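Local structure of putative carboxynorspermidine decarboxylase protein (Sinorhizobium meliloti, 3MT1) at residues I9-A22 and F39-M52. The protein probably catalyses the pyridoxal 5'-phosphate-dependent decarboxylation of carboxynorspermidine and carboxyspermidine to norspermidine and spermidine. Numbering follows the deposited sequence.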
loop_
_atom_site.group_PDB
_atom_site.type_symbol
_atom_site.label_atom_id
_atom_site.label_comp_id
_atom_site.label_asym_id
_atom_site.label_seq_id
_atom_site.Cartn_x
_atom_site.Cartn_y
_atom_site.Cartn_z
ATOM N N ILE B 9 14.336 4.200 14.055
ATOM C CA ILE B 9 14.089 5.553 14.443
ATOM C C ILE B 9 15.191 6.008 15.385
ATOM O O ILE B 9 15.357 5.455 16.471
ATOM C CB ILE B 9 12.723 5.696 15.100
ATOM C CG1 ILE B 9 11.617 5.331 14.086
ATOM C CG2 ILE B 9 12.558 7.119 15.702
ATOM C CD1 ILE B 9 10.293 4.893 14.769
ATOM N N ASP B 10 15.953 7.004 14.942
ATOM C CA ASP B 10 17.046 7.526 15.732
ATOM C C ASP B 10 16.550 8.512 16.815
ATOM O O ASP B 10 16.177 9.654 16.523
ATOM C CB ASP B 10 18.143 8.166 14.839
ATOM C CG ASP B 10 19.357 8.644 15.652
ATOM O OD1 ASP B 10 20.439 7.995 15.581
ATOM O OD2 ASP B 10 19.224 9.659 16.408
ATOM N N LYS B 11 16.608 8.067 18.068
ATOM C CA LYS B 11 16.142 8.867 19.172
ATOM C C LYS B 11 16.755 10.298 19.177
ATOM O O LYS B 11 16.036 11.299 19.330
ATOM C CB LYS B 11 16.415 8.151 20.492
ATOM C CG LYS B 11 15.500 8.635 21.559
ATOM C CD LYS B 11 15.985 8.357 22.901
ATOM C CE LYS B 11 15.042 9.008 23.899
ATOM N NZ LYS B 11 15.647 9.056 25.250
ATOM N N ALA B 12 18.070 10.397 19.006
ATOM C CA ALA B 12 18.726 11.714 19.032
ATOM C C ALA B 12 18.309 12.674 17.881
ATOM O O ALA B 12 18.200 13.877 18.099
ATOM C CB ALA B 12 20.247 11.568 19.101
ATOM N N LYS B 13 18.083 12.137 16.681
ATOM C CA LYS B 13 17.693 12.947 15.529
ATOM C C LYS B 13 16.241 13.386 15.583
ATOM O O LYS B 13 15.899 14.506 15.165
ATOM C CB LYS B 13 17.961 12.217 14.223
ATOM C CG LYS B 13 19.427 12.208 13.912
ATOM C CD LYS B 13 19.715 11.308 12.728
ATOM C CE LYS B 13 21.189 11.140 12.568
ATOM N NZ LYS B 13 21.336 9.938 11.747
ATOM N N LEU B 14 15.395 12.507 16.098
ATOM C CA LEU B 14 14.023 12.856 16.311
ATOM C C LEU B 14 13.980 14.000 17.314
ATOM O O LEU B 14 13.337 15.005 17.055
ATOM C CB LEU B 14 13.220 11.652 16.801
ATOM C CG LEU B 14 11.732 11.853 17.126
ATOM C CD1 LEU B 14 10.877 12.379 15.932
ATOM C CD2 LEU B 14 11.169 10.535 17.520
ATOM N N THR B 15 14.688 13.864 18.431
ATOM C CA THR B 15 14.754 14.928 19.429
ATOM C C THR B 15 15.225 16.270 18.874
ATOM O O THR B 15 14.649 17.301 19.221
ATOM C CB THR B 15 15.642 14.529 20.595
ATOM O OG1 THR B 15 15.070 13.386 21.214
ATOM C CG2 THR B 15 15.770 15.653 21.607
ATOM N N ARG B 16 16.265 16.255 18.035
ATOM C CA ARG B 16 16.720 17.458 17.326
ATOM C C ARG B 16 15.484 18.153 16.728
ATOM O O ARG B 16 15.273 19.320 16.977
ATOM C CB ARG B 16 17.804 17.078 16.289
ATOM C CG ARG B 16 18.364 18.154 15.316
ATOM C CD ARG B 16 18.629 17.508 13.918
ATOM N NE ARG B 16 17.514 16.569 13.615
ATOM C CZ ARG B 16 17.387 15.769 12.549
ATOM N NH1 ARG B 16 18.299 15.735 11.586
ATOM N NH2 ARG B 16 16.312 14.992 12.450
ATOM N N ASN B 17 14.617 17.412 16.032
ATOM C CA ASN B 17 13.412 17.978 15.416
ATOM C C ASN B 17 12.457 18.519 16.447
ATOM O O ASN B 17 11.839 19.567 16.262
ATOM C CB ASN B 17 12.649 16.936 14.593
ATOM C CG ASN B 17 13.367 16.529 13.332
ATOM O OD1 ASN B 17 14.353 17.149 12.919
ATOM N ND2 ASN B 17 12.875 15.467 12.704
HETATM N N MSE B 18 12.322 17.777 17.528
HETATM C CA MSE B 18 11.393 18.135 18.541
HETATM C C MSE B 18 11.801 19.457 19.173
HETATM O O MSE B 18 10.967 20.306 19.409
HETATM C CB MSE B 18 11.305 17.008 19.541
HETATM C CG MSE B 18 10.538 15.798 18.973
HETATM SE SE MSE B 18 8.668 16.243 18.551
HETATM C CE MSE B 18 8.710 16.235 16.589
ATOM N N GLU B 19 13.093 19.669 19.378
ATOM C CA GLU B 19 13.569 20.903 19.986
ATOM C C GLU B 19 13.355 22.109 19.089
ATOM O O GLU B 19 13.191 23.235 19.581
ATOM C CB GLU B 19 15.044 20.812 20.317
ATOM C CG GLU B 19 15.395 19.731 21.289
ATOM C CD GLU B 19 16.897 19.495 21.370
ATOM O OE1 GLU B 19 17.625 19.647 20.351
ATOM O OE2 GLU B 19 17.363 19.148 22.469
ATOM N N ARG B 20 13.359 21.897 17.782
ATOM C CA ARG B 20 13.225 23.037 16.873
ATOM C C ARG B 20 11.761 23.453 16.809
ATOM O O ARG B 20 11.435 24.637 16.776
ATOM C CB ARG B 20 13.798 22.709 15.503
ATOM C CG ARG B 20 15.229 22.228 15.584
ATOM C CD ARG B 20 15.770 21.856 14.224
ATOM N NE ARG B 20 17.218 21.923 14.226
ATOM C CZ ARG B 20 17.983 21.819 13.150
ATOM N NH1 ARG B 20 17.443 21.613 11.955
ATOM N NH2 ARG B 20 19.294 21.901 13.279
ATOM N N ILE B 21 10.887 22.453 16.833
ATOM C CA ILE B 21 9.458 22.657 17.047
ATOM C C ILE B 21 9.128 23.485 18.328
ATOM O O ILE B 21 8.517 24.550 18.237
ATOM C CB ILE B 21 8.698 21.291 16.998
ATOM C CG1 ILE B 21 8.718 20.780 15.549
ATOM C CG2 ILE B 21 7.275 21.437 17.533
ATOM C CD1 ILE B 21 7.915 19.554 15.254
ATOM N N ALA B 22 9.549 23.005 19.492
ATOM C CA ALA B 22 9.416 23.747 20.751
ATOM C C ALA B 22 9.878 25.241 20.618
ATOM O O ALA B 22 9.152 26.188 20.984
ATOM C CB ALA B 22 10.195 23.038 21.828
ATOM N N PHE B 39 2.702 10.035 10.204
ATOM C CA PHE B 39 3.502 9.289 11.196
ATOM C C PHE B 39 2.669 9.039 12.427
ATOM O O PHE B 39 2.203 9.968 13.038
ATOM C CB PHE B 39 4.711 10.096 11.582
ATOM C CG PHE B 39 5.635 9.403 12.532
ATOM C CD1 PHE B 39 5.519 9.609 13.930
ATOM C CD2 PHE B 39 6.665 8.596 12.046
ATOM C CE1 PHE B 39 6.409 8.984 14.836
ATOM C CE2 PHE B 39 7.551 7.944 12.936
ATOM C CZ PHE B 39 7.439 8.146 14.334
ATOM N N ALA B 40 2.491 7.769 12.769
ATOM C CA ALA B 40 1.625 7.333 13.845
ATOM C C ALA B 40 2.275 6.163 14.606
ATOM O O ALA B 40 1.611 5.275 15.153
ATOM C CB ALA B 40 0.274 6.969 13.290
ATOM N N THR B 41 3.601 6.204 14.682
ATOM C CA THR B 41 4.353 5.177 15.365
ATOM C C THR B 41 4.355 5.521 16.851
ATOM O O THR B 41 5.317 6.135 17.377
ATOM C CB THR B 41 5.739 5.110 14.810
ATOM O OG1 THR B 41 5.636 4.725 13.449
ATOM C CG2 THR B 41 6.580 4.075 15.530
ATOM N N TRP B 42 3.288 5.090 17.511
ATOM C CA TRP B 42 2.959 5.591 18.829
ATOM C C TRP B 42 3.976 5.298 19.946
ATOM O O TRP B 42 4.048 6.061 20.901
ATOM C CB TRP B 42 1.542 5.198 19.249
ATOM C CG TRP B 42 1.195 3.739 19.165
ATOM C CD1 TRP B 42 0.652 3.075 18.089
ATOM C CD2 TRP B 42 1.322 2.783 20.198
ATOM N NE1 TRP B 42 0.473 1.775 18.381
ATOM C CE2 TRP B 42 0.852 1.559 19.684
ATOM C CE3 TRP B 42 1.766 2.841 21.520
ATOM C CZ2 TRP B 42 0.845 0.378 20.443
ATOM C CZ3 TRP B 42 1.741 1.672 22.288
ATOM C CH2 TRP B 42 1.301 0.454 21.741
ATOM N N SER B 43 4.799 4.261 19.807
ATOM C CA SER B 43 5.782 3.973 20.847
ATOM C C SER B 43 6.804 5.094 21.108
ATOM O O SER B 43 7.564 5.017 22.108
ATOM C CB SER B 43 6.550 2.691 20.533
ATOM O OG SER B 43 7.209 2.834 19.291
ATOM N N VAL B 44 6.850 6.100 20.218
ATOM C CA VAL B 44 7.709 7.250 20.423
ATOM C C VAL B 44 6.918 8.507 20.794
ATOM O O VAL B 44 7.497 9.581 20.943
ATOM C CB VAL B 44 8.715 7.519 19.220
ATOM C CG1 VAL B 44 9.610 6.298 18.941
ATOM C CG2 VAL B 44 8.002 8.004 17.955
ATOM N N PHE B 45 5.606 8.385 20.971
ATOM C CA PHE B 45 4.833 9.533 21.411
ATOM C C PHE B 45 5.272 10.114 22.767
ATOM O O PHE B 45 5.232 11.325 22.978
ATOM C CB PHE B 45 3.348 9.202 21.461
ATOM C CG PHE B 45 2.709 9.050 20.113
ATOM C CD1 PHE B 45 3.402 9.344 18.951
ATOM C CD2 PHE B 45 1.398 8.631 20.010
ATOM C CE1 PHE B 45 2.804 9.197 17.735
ATOM C CE2 PHE B 45 0.794 8.501 18.753
ATOM C CZ PHE B 45 1.501 8.783 17.644
ATOM N N ASP B 46 5.688 9.249 23.680
ATOM C CA ASP B 46 6.180 9.687 24.984
ATOM C C ASP B 46 7.335 10.629 24.815
ATOM O O ASP B 46 7.425 11.625 25.531
ATOM C CB ASP B 46 6.545 8.499 25.892
ATOM C CG ASP B 46 5.295 7.854 26.525
ATOM O OD1 ASP B 46 4.289 8.592 26.685
ATOM O OD2 ASP B 46 5.294 6.625 26.847
ATOM N N LEU B 47 8.199 10.346 23.849
ATOM C CA LEU B 47 9.276 11.274 23.566
ATOM C C LEU B 47 8.788 12.587 22.933
ATOM O O LEU B 47 9.227 13.638 23.350
ATOM C CB LEU B 47 10.426 10.616 22.791
ATOM C CG LEU B 47 11.421 11.544 22.081
ATOM C CD1 LEU B 47 12.435 12.191 23.051
ATOM C CD2 LEU B 47 12.142 10.779 20.987
HETATM N N MSE B 48 7.841 12.540 22.001
HETATM C CA MSE B 48 7.388 13.752 21.308
HETATM C C MSE B 48 6.437 14.649 22.125
HETATM O O MSE B 48 6.395 15.864 21.914
HETATM C CB MSE B 48 6.722 13.381 19.976
HETATM C CG MSE B 48 7.614 12.611 19.075
HETATM SE SE MSE B 48 6.726 11.795 17.572
HETATM C CE MSE B 48 6.617 13.331 16.446
ATOM N N ARG B 49 5.660 14.035 23.014
ATOM C CA ARG B 49 4.636 14.713 23.807
ATOM C C ARG B 49 5.096 16.056 24.418
ATOM O O ARG B 49 4.423 17.080 24.276
ATOM C CB ARG B 49 4.142 13.770 24.931
ATOM C CG ARG B 49 2.671 13.894 25.245
ATOM C CD ARG B 49 2.184 13.047 26.415
ATOM N NE ARG B 49 1.513 13.914 27.401
ATOM C CZ ARG B 49 0.337 13.669 28.000
ATOM N NH1 ARG B 49 -0.373 12.569 27.707
ATOM N NH2 ARG B 49 -0.154 14.545 28.896
ATOM N N ASP B 50 6.237 16.047 25.102
ATOM C CA ASP B 50 6.639 17.232 25.849
ATOM C C ASP B 50 7.088 18.403 24.980
ATOM O O ASP B 50 7.345 19.482 25.503
ATOM C CB ASP B 50 7.701 16.892 26.886
ATOM C CG ASP B 50 7.207 15.885 27.915
ATOM O OD1 ASP B 50 6.044 16.009 28.382
ATOM O OD2 ASP B 50 7.985 14.969 28.253
ATOM N N TYR B 51 7.157 18.196 23.664
ATOM C CA TYR B 51 7.621 19.225 22.754
ATOM C C TYR B 51 6.527 19.718 21.844
ATOM O O TYR B 51 6.714 20.702 21.113
ATOM C CB TYR B 51 8.801 18.747 21.902
ATOM C CG TYR B 51 10.053 18.262 22.641
ATOM C CD1 TYR B 51 11.127 19.130 22.890
ATOM C CD2 TYR B 51 10.173 16.922 23.058
ATOM C CE1 TYR B 51 12.298 18.674 23.523
ATOM C CE2 TYR B 51 11.320 16.459 23.708
ATOM C CZ TYR B 51 12.392 17.338 23.929
ATOM O OH TYR B 51 13.542 16.892 24.574
HETATM N N MSE B 52 5.393 19.038 21.873
HETATM C CA MSE B 52 4.278 19.373 21.007
HETATM C C MSE B 52 2.977 19.570 21.762
HETATM O O MSE B 52 2.934 19.436 22.990
HETATM C CB MSE B 52 4.124 18.331 19.915
HETATM C CG MSE B 52 5.395 18.188 19.081
HETATM SE SE MSE B 52 5.143 16.942 17.599
HETATM C CE MSE B 52 4.450 18.151 16.324
#
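On the eight-stranded alpha/beta barrel of this class-II decarboxylase, helix 11-28, which follows strand 6-10 of the separate mixed sheet, packs through L14, T15 and M18 on L47 and M48 of the short helix 45-49 and on Y51 in the type I turn R49-M52, between barrel strands 31-35 and 54-57. The axes of segments 11-22 and 45-49 approach to 10.4 Å at their closest and cross at -29°. M18 CB lies over one face of the Y51 ring, 3.8 Å from its centroid and 22° off its normal, a CH-pi contact; A22 CB sits at the ring edge. With alanine at Y51, M18 CB would probably lose the ring face it packs on, and a gap would open beside A22. M18, M48 and M52 are modelled as selenomethionine. The M18 bend at chi2 (-63°) sets SE against M52 SE at 3.7 Å, and the further bend at chi3 brings CE to M48 CE at 3.6 Å. The L14 and L47 side chains slide past each other in opposite directions, CD2 to CD2 at 3.6 Å. T15 OG1 donates to K11 O, so it meets L47 CD1 only by packing, at 3.4 Å. I9 CD1 and T41 CG2 meet tip to tip. Cohesion therefore rests on aliphatic, thioether-type and aromatic groups; no hydrogen bond joins the segments.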